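Local coordinates for oligoribonuclease (Colwellia psychrerythraea, PDB 6A4D), which probably degrades very short RNA oligonucleotides as a 3'-to-5' exoribonuclease of the RNase H-like exonuclease family, at residues A[88-101]-A[120-132]. The protein carries 1 engineered substitution. Sequence-based numbering, arbitrary orientation.
With 9RC (5'-O-[(S)-hydroxy(4-nitrophenoxy)phosphoryl]thymidine), chain F.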
loop_
_atom_site.group_PDB
_atom_site.type_symbol
_atom_site.label_atom_id
_atom_site.label_comp_id
_atom_site.label_asym_id
_atom_site.label_seq_id
_atom_site.Cartn_x
_atom_site.Cartn_y
_atom_site.Cartn_z
ATOM N N ALA A 88 -14.198 4.935 -18.699
ATOM C CA ALA A 88 -13.053 5.535 -17.984
ATOM C C ALA A 88 -11.884 4.576 -17.950
ATOM O O ALA A 88 -10.747 4.933 -18.241
ATOM C CB ALA A 88 -13.453 5.925 -16.570
ATOM N N THR A 89 -12.186 3.334 -17.651
ATOM C CA THR A 89 -11.182 2.260 -17.602
ATOM C C THR A 89 -10.476 2.070 -18.919
ATOM O O THR A 89 -9.258 1.926 -18.960
ATOM C CB THR A 89 -11.869 0.984 -17.184
ATOM O OG1 THR A 89 -12.432 1.218 -15.887
ATOM C CG2 THR A 89 -10.922 -0.193 -17.140
ATOM N N LYS A 90 -11.247 2.110 -20.002
ATOM C CA LYS A 90 -10.725 1.950 -21.341
ATOM C C LYS A 90 -9.833 3.129 -21.738
ATOM O O LYS A 90 -8.674 2.931 -22.168
ATOM C CB LYS A 90 -11.878 1.746 -22.308
ATOM C CG LYS A 90 -11.492 1.327 -23.727
ATOM C CD LYS A 90 -12.619 1.676 -24.684
ATOM C CE LYS A 90 -12.260 1.563 -26.142
ATOM N NZ LYS A 90 -13.441 2.029 -26.934
ATOM N N GLU A 91 -10.358 4.339 -21.584
ATOM C CA GLU A 91 -9.557 5.556 -21.786
ATOM C C GLU A 91 -8.284 5.576 -20.954
ATOM O O GLU A 91 -7.191 5.772 -21.502
ATOM C CB GLU A 91 -10.366 6.810 -21.477
ATOM C CG GLU A 91 -11.607 7.042 -22.359
ATOM C CD GLU A 91 -11.331 6.918 -23.858
ATOM O OE1 GLU A 91 -10.832 7.886 -24.489
ATOM O OE2 GLU A 91 -11.615 5.831 -24.407
ATOM N N SER A 92 -8.424 5.337 -19.639
ATOM C CA SER A 92 -7.264 5.347 -18.693
ATOM C C SER A 92 -6.177 4.345 -19.058
ATOM O O SER A 92 -4.985 4.695 -19.048
ATOM C CB SER A 92 -7.747 5.135 -17.285
ATOM O OG SER A 92 -8.540 6.251 -16.910
ATOM N N LEU A 93 -6.580 3.134 -19.428
ATOM C CA LEU A 93 -5.645 2.107 -19.841
ATOM C C LEU A 93 -4.879 2.517 -21.087
ATOM O O LEU A 93 -3.659 2.430 -21.119
ATOM C CB LEU A 93 -6.339 0.788 -20.093
ATOM C CG LEU A 93 -5.403 -0.368 -20.431
ATOM C CD1 LEU A 93 -4.218 -0.494 -19.458
ATOM C CD2 LEU A 93 -6.180 -1.684 -20.525
ATOM N N ALA A 94 -5.601 3.008 -22.089
ATOM C CA ALA A 94 -4.978 3.491 -23.341
ATOM C C ALA A 94 -3.990 4.608 -23.071
ATOM O O ALA A 94 -2.922 4.623 -23.647
ATOM C CB ALA A 94 -6.037 3.979 -24.306
ATOM N N PHE A 95 -4.348 5.536 -22.198
ATOM C CA PHE A 95 -3.443 6.603 -21.792
ATOM C C PHE A 95 -2.138 6.130 -21.153
ATOM O O PHE A 95 -1.066 6.572 -21.557
ATOM C CB PHE A 95 -4.134 7.539 -20.841
ATOM C CG PHE A 95 -3.264 8.625 -20.322
ATOM C CD1 PHE A 95 -2.870 9.669 -21.155
ATOM C CD2 PHE A 95 -2.844 8.635 -18.983
ATOM C CE1 PHE A 95 -2.085 10.705 -20.677
ATOM C CE2 PHE A 95 -2.040 9.668 -18.487
ATOM C CZ PHE A 95 -1.675 10.711 -19.328
ATOM N N VAL A 96 -2.215 5.217 -20.179
ATOM C CA VAL A 96 -1.001 4.807 -19.523
ATOM C C VAL A 96 -0.183 3.923 -20.449
ATOM O O VAL A 96 1.032 3.865 -20.296
ATOM C CB VAL A 96 -1.221 4.109 -18.157
ATOM C CG1 VAL A 96 -1.733 5.136 -17.163
ATOM C CG2 VAL A 96 -2.155 2.890 -18.268
ATOM N N GLN A 97 -0.835 3.206 -21.371
ATOM C CA GLN A 97 -0.097 2.322 -22.281
ATOM C C GLN A 97 0.771 3.113 -23.252
ATOM O O GLN A 97 1.773 2.610 -23.729
ATOM C CB GLN A 97 -1.031 1.445 -23.094
ATOM C CG GLN A 97 -1.404 0.196 -22.414
ATOM C CD GLN A 97 -2.604 -0.392 -23.033
ATOM O OE1 GLN A 97 -3.316 0.288 -23.748
ATOM N NE2 GLN A 97 -2.828 -1.662 -22.791
ATOM N N GLU A 98 0.306 4.305 -23.561
ATOM C CA GLU A 98 1.039 5.264 -24.333
ATOM C C GLU A 98 2.312 5.720 -23.643
ATOM O O GLU A 98 3.283 5.952 -24.309
ATOM C CB GLU A 98 0.161 6.487 -24.624
ATOM C CG GLU A 98 0.847 7.599 -25.427
ATOM C CD GLU A 98 -0.146 8.458 -26.236
ATOM O OE1 GLU A 98 -0.260 9.684 -25.985
ATOM O OE2 GLU A 98 -0.833 7.911 -27.131
ATOM N N TRP A 99 2.298 5.886 -22.316
ATOM C CA TRP A 99 3.418 6.509 -21.612
ATOM C C TRP A 99 4.369 5.578 -20.928
ATOM O O TRP A 99 5.547 5.986 -20.710
ATOM C CB TRP A 99 2.917 7.565 -20.660
ATOM C CG TRP A 99 2.384 8.678 -21.380
ATOM C CD1 TRP A 99 1.087 8.857 -21.800
ATOM C CD2 TRP A 99 3.124 9.780 -21.873
ATOM N NE1 TRP A 99 0.971 10.039 -22.484
ATOM C CE2 TRP A 99 2.211 10.623 -22.559
ATOM C CE3 TRP A 99 4.471 10.143 -21.812
ATOM C CZ2 TRP A 99 2.604 11.809 -23.171
ATOM C CZ3 TRP A 99 4.870 11.346 -22.427
ATOM C CH2 TRP A 99 3.936 12.156 -23.099
ATOM N N VAL A 100 3.923 4.361 -20.555
ATOM C CA VAL A 100 4.842 3.447 -19.872
ATOM C C VAL A 100 4.577 1.986 -20.137
ATOM O O VAL A 100 3.429 1.563 -20.261
ATOM C CB VAL A 100 4.937 3.822 -18.345
ATOM C CG1 VAL A 100 3.581 3.887 -17.699
ATOM C CG2 VAL A 100 5.888 2.914 -17.570
ATOM N N PRO A 101 5.643 1.199 -20.285
ATOM C CA PRO A 101 5.442 -0.239 -20.524
ATOM C C PRO A 101 4.737 -0.954 -19.368
ATOM O O PRO A 101 4.878 -0.522 -18.230
ATOM C CB PRO A 101 6.868 -0.815 -20.644
ATOM C CG PRO A 101 7.758 0.335 -20.875
ATOM C CD PRO A 101 7.054 1.615 -20.482
ATOM N N ASN A 120 -8.571 -2.426 -8.108
ATOM C CA ASN A 120 -8.557 -3.861 -8.231
ATOM C C ASN A 120 -9.971 -4.431 -8.362
ATOM O O ASN A 120 -10.197 -5.192 -9.248
ATOM C CB ASN A 120 -7.815 -4.542 -7.062
ATOM C CG ASN A 120 -8.092 -6.049 -6.972
ATOM O OD1 ASN A 120 -9.196 -6.477 -6.586
ATOM N ND2 ASN A 120 -7.108 -6.847 -7.323
ATOM N N LYS A 121 -10.898 -4.097 -7.475
ATOM C CA LYS A 121 -12.326 -4.547 -7.649
ATOM C C LYS A 121 -13.006 -4.120 -8.948
ATOM O O LYS A 121 -13.557 -4.945 -9.656
ATOM C CB LYS A 121 -13.179 -4.075 -6.491
ATOM C CG LYS A 121 -14.550 -4.701 -6.458
ATOM C CD LYS A 121 -15.233 -4.463 -5.131
ATOM C CE LYS A 121 -16.708 -4.817 -5.248
ATOM N NZ LYS A 121 -17.416 -4.797 -3.934
ATOM N N TYR A 122 -12.982 -2.830 -9.248
ATOM C CA TYR A 122 -13.823 -2.236 -10.259
ATOM C C TYR A 122 -13.186 -1.944 -11.605
ATOM O O TYR A 122 -13.914 -1.664 -12.565
ATOM C CB TYR A 122 -14.368 -0.918 -9.733
ATOM C CG TYR A 122 -15.266 -1.050 -8.515
ATOM C CD1 TYR A 122 -16.533 -1.637 -8.632
ATOM C CD2 TYR A 122 -14.853 -0.604 -7.254
ATOM C CE1 TYR A 122 -17.381 -1.748 -7.546
ATOM C CE2 TYR A 122 -15.691 -0.734 -6.157
ATOM C CZ TYR A 122 -16.964 -1.294 -6.316
ATOM O OH TYR A 122 -17.818 -1.415 -5.252
ATOM N N MET A 123 -11.853 -1.936 -11.671
ATOM C CA MET A 123 -11.106 -1.652 -12.918
ATOM C C MET A 123 -9.916 -2.609 -13.050
ATOM O O MET A 123 -8.782 -2.178 -13.264
ATOM C CB MET A 123 -10.584 -0.230 -12.911
ATOM C CG MET A 123 -11.623 0.874 -12.665
ATOM S SD MET A 123 -10.887 2.526 -12.362
ATOM C CE MET A 123 -10.461 3.073 -14.030
ATOM N N PRO A 124 -10.157 -3.921 -12.896
ATOM C CA PRO A 124 -8.981 -4.821 -12.902
ATOM C C PRO A 124 -8.055 -4.735 -14.196
ATOM O O PRO A 124 -6.789 -4.902 -14.089
ATOM C CB PRO A 124 -9.611 -6.217 -12.672
ATOM C CG PRO A 124 -11.030 -6.068 -13.104
ATOM C CD PRO A 124 -11.426 -4.667 -12.792
ATOM N N ASP A 125 -8.647 -4.400 -15.357
ATOM C CA ASP A 125 -7.856 -4.253 -16.613
ATOM C C ASP A 125 -6.871 -3.121 -16.509
ATOM O O ASP A 125 -5.738 -3.220 -16.968
ATOM C CB ASP A 125 -8.733 -3.984 -17.842
ATOM C CG ASP A 125 -9.681 -5.164 -18.183
ATOM O OD1 ASP A 125 -9.485 -6.311 -17.689
ATOM O OD2 ASP A 125 -10.639 -4.929 -18.944
ATOM N N PHE A 126 -7.312 -2.028 -15.906
ATOM C CA PHE A 126 -6.390 -0.922 -15.640
ATOM C C PHE A 126 -5.333 -1.341 -14.602
ATOM O O PHE A 126 -4.141 -1.084 -14.809
ATOM C CB PHE A 126 -7.192 0.282 -15.280
ATOM C CG PHE A 126 -6.398 1.488 -14.995
ATOM C CD1 PHE A 126 -5.590 2.054 -15.974
ATOM C CD2 PHE A 126 -6.461 2.079 -13.754
ATOM C CE1 PHE A 126 -4.855 3.205 -15.727
ATOM C CE2 PHE A 126 -5.737 3.239 -13.498
ATOM C CZ PHE A 126 -4.933 3.804 -14.483
ATOM N N GLU A 127 -5.720 -2.079 -13.564
ATOM C CA GLU A 127 -4.746 -2.507 -12.541
ATOM C C GLU A 127 -3.610 -3.338 -13.146
ATOM O O GLU A 127 -2.449 -3.318 -12.636
ATOM C CB GLU A 127 -5.369 -3.304 -11.376
ATOM C CG GLU A 127 -4.517 -3.195 -10.109
ATOM C CD GLU A 127 -4.724 -4.301 -9.105
ATOM O OE1 GLU A 127 -3.976 -4.292 -8.083
ATOM O OE2 GLU A 127 -5.631 -5.160 -9.319
ATOM N N ASP A 128 -3.921 -4.084 -14.214
ATOM C CA ASP A 128 -2.923 -5.001 -14.790
ATOM C C ASP A 128 -1.793 -4.263 -15.485
ATOM O O ASP A 128 -0.753 -4.845 -15.723
ATOM C CB ASP A 128 -3.546 -6.011 -15.737
ATOM C CG ASP A 128 -4.513 -6.983 -15.023
ATOM O OD1 ASP A 128 -4.293 -7.316 -13.824
ATOM O OD2 ASP A 128 -5.472 -7.440 -15.686
ATOM N N HIS A 129 -1.976 -2.998 -15.812
ATOM C CA HIS A 129 -0.900 -2.252 -16.414
ATOM C C HIS A 129 0.271 -1.917 -15.428
ATOM O O HIS A 129 1.366 -1.616 -15.854
ATOM C CB HIS A 129 -1.404 -1.009 -17.088
ATOM C CG HIS A 129 -0.399 -0.427 -18.025
ATOM N ND1 HIS A 129 -0.122 -0.993 -19.249
ATOM C CD2 HIS A 129 0.470 0.613 -17.876
ATOM C CE1 HIS A 129 0.846 -0.299 -19.832
ATOM N NE2 HIS A 129 1.222 0.680 -19.020
ATOM N N PHE A 130 -0.005 -1.974 -14.128
ATOM C CA PHE A 130 0.909 -1.559 -13.125
ATOM C C PHE A 130 1.735 -2.731 -12.687
ATOM O O PHE A 130 1.268 -3.874 -12.659
ATOM C CB PHE A 130 0.157 -0.973 -11.896
ATOM C CG PHE A 130 -0.611 0.267 -12.195
ATOM C CD1 PHE A 130 -1.855 0.198 -12.823
ATOM C CD2 PHE A 130 -0.116 1.500 -11.847
ATOM C CE1 PHE A 130 -2.573 1.337 -13.124
ATOM C CE2 PHE A 130 -0.831 2.650 -12.104
ATOM C CZ PHE A 130 -2.074 2.581 -12.737
ATOM N N HIS A 131 2.956 -2.438 -12.301
ATOM C CA HIS A 131 3.695 -3.318 -11.401
ATOM C C HIS A 131 2.904 -3.583 -10.128
ATOM O O HIS A 131 2.090 -2.738 -9.697
ATOM C CB HIS A 131 4.977 -2.597 -10.982
ATOM C CG HIS A 131 6.036 -3.487 -10.435
ATOM N ND1 HIS A 131 5.961 -4.069 -9.197
ATOM C CD2 HIS A 131 7.250 -3.818 -10.928
ATOM C CE1 HIS A 131 7.052 -4.783 -8.977
ATOM N NE2 HIS A 131 7.859 -4.626 -10.003
ATOM N N TYR A 132 3.180 -4.697 -9.465
ATOM C CA TYR A 132 2.444 -5.036 -8.264
ATOM C C TYR A 132 2.743 -4.119 -7.032
ATOM O O TYR A 132 1.920 -4.065 -6.129
ATOM C CB TYR A 132 2.567 -6.542 -7.870
ATOM C CG TYR A 132 3.914 -6.940 -7.372
ATOM C CD1 TYR A 132 4.264 -6.817 -6.028
ATOM C CD2 TYR A 132 4.859 -7.423 -8.247
ATOM C CE1 TYR A 132 5.525 -7.168 -5.590
ATOM C CE2 TYR A 132 6.108 -7.784 -7.825
ATOM C CZ TYR A 132 6.436 -7.646 -6.502
ATOM O OH TYR A 132 7.702 -7.996 -6.121
HETATM O OAJ 9RC F . 1.125 -8.940 -4.551
HETATM C CAE 9RC F . 1.957 -9.514 -5.271
HETATM N NAI 9RC F . 1.712 -9.674 -6.642
HETATM C CAL 9RC F . 2.670 -10.293 -7.454
HETATM O OAS 9RC F . 2.398 -10.398 -8.651
HETATM C CAT 9RC F . 3.892 -10.758 -6.908
HETATM C CAU 9RC F . 4.860 -11.378 -7.738
HETATM C CAF 9RC F . 4.118 -10.607 -5.534
HETATM N NAB 9RC F . 3.102 -9.988 -4.728
HETATM C CAA 9RC F . 3.297 -9.739 -3.270
HETATM O OAC 9RC F . 4.548 -9.070 -3.331
HETATM C CAD 9RC F . 3.454 -10.977 -2.402
HETATM C CAH 9RC F . 4.851 -10.821 -1.811
HETATM O OAK 9RC F . 4.936 -11.025 -0.369
HETATM C CAG 9RC F . 5.168 -9.353 -2.111
HETATM C CAR 9RC F . 6.653 -9.188 -2.350
HETATM O OAQ 9RC F . 6.933 -7.866 -1.971
HETATM P PAP 9RC F . 8.152 -7.087 -2.664
HETATM O OAO 9RC F . 7.920 -5.491 -2.732
HETATM O OAN 9RC F . 8.334 -7.500 -4.068
HETATM O OAM 9RC F . 9.413 -7.592 -2.179
HETATM C CAV 9RC F . 10.019 -7.869 -1.041
HETATM C CAW 9RC F . 9.531 -8.699 -0.023
HETATM C CAY 9RC F . 10.376 -8.870 1.087
HETATM C CBA 9RC F . 11.665 -8.263 1.101
HETATM N NBB 9RC F . 12.486 -8.366 2.134
HETATM O OBD 9RC F . 12.041 -9.449 3.393
HETATM O OBC 9RC F . 13.888 -7.152 2.105
HETATM C CAZ 9RC F . 12.126 -7.468 0.039
HETATM C CAX 9RC F . 11.300 -7.299 -1.031
HETATM O O HOH W 1 -14.032 -0.872 -15.123
HETATM O O HOH W 2 -1.545 -2.676 -20.655
HETATM O O HOH W 3 3.415 0.187 -15.884
#
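Helix 85-99 of the exonuclease fold packs here against the short helix 124-127 and the turn after it, with Phe126 and His129 reaching across to it. The Phe126 ring is a knob in a hole made by Thr89, Ser92, Leu93 and Val96. Ser92 CB lies over one ring face, 4.1 Å from its centroid, while Phe130 CE1, from the last residue of the turn that follows, sits against the opposite face, offset toward the rim. Val96 CG2 comes to 3.7 Å from Phe126 CE1 and 3.5 Å from His129 CD2. Beneath this layer is the central mixed sheet of the RNase H-like fold, where Phe126 and Val96 reach strand 11-18 through Leu14 and Ile12, and Met123 touches Ile31. With CG anti to the backbone N (chi1 -164°), His129 places its ring beside the backbone that follows the helix, at Val100. There NE2 donates to Val100 O at 2.7 Å; the N-H...O angle is 140°, so the bond is bent, with the acceptor close to the ring plane. ND1 meets a water, 2.6 Å away, that also takes a bond from Gln97 NE2, so both nitrogens are tied and the ring's rotation is fixed. Leu93 CD1 packs on His129 CB at 3.7 Å. Replacing His129 by an alanine would probably leave Val100 O and the bridging water without their ring partner and open a gap beside Val96 CG2. At the other end, Met123 bends its chain so that CE rests 3.3 Å from Thr89 OG1, a hydroxyl bonded to Leu85 O and, through a water, linked to Tyr122 O.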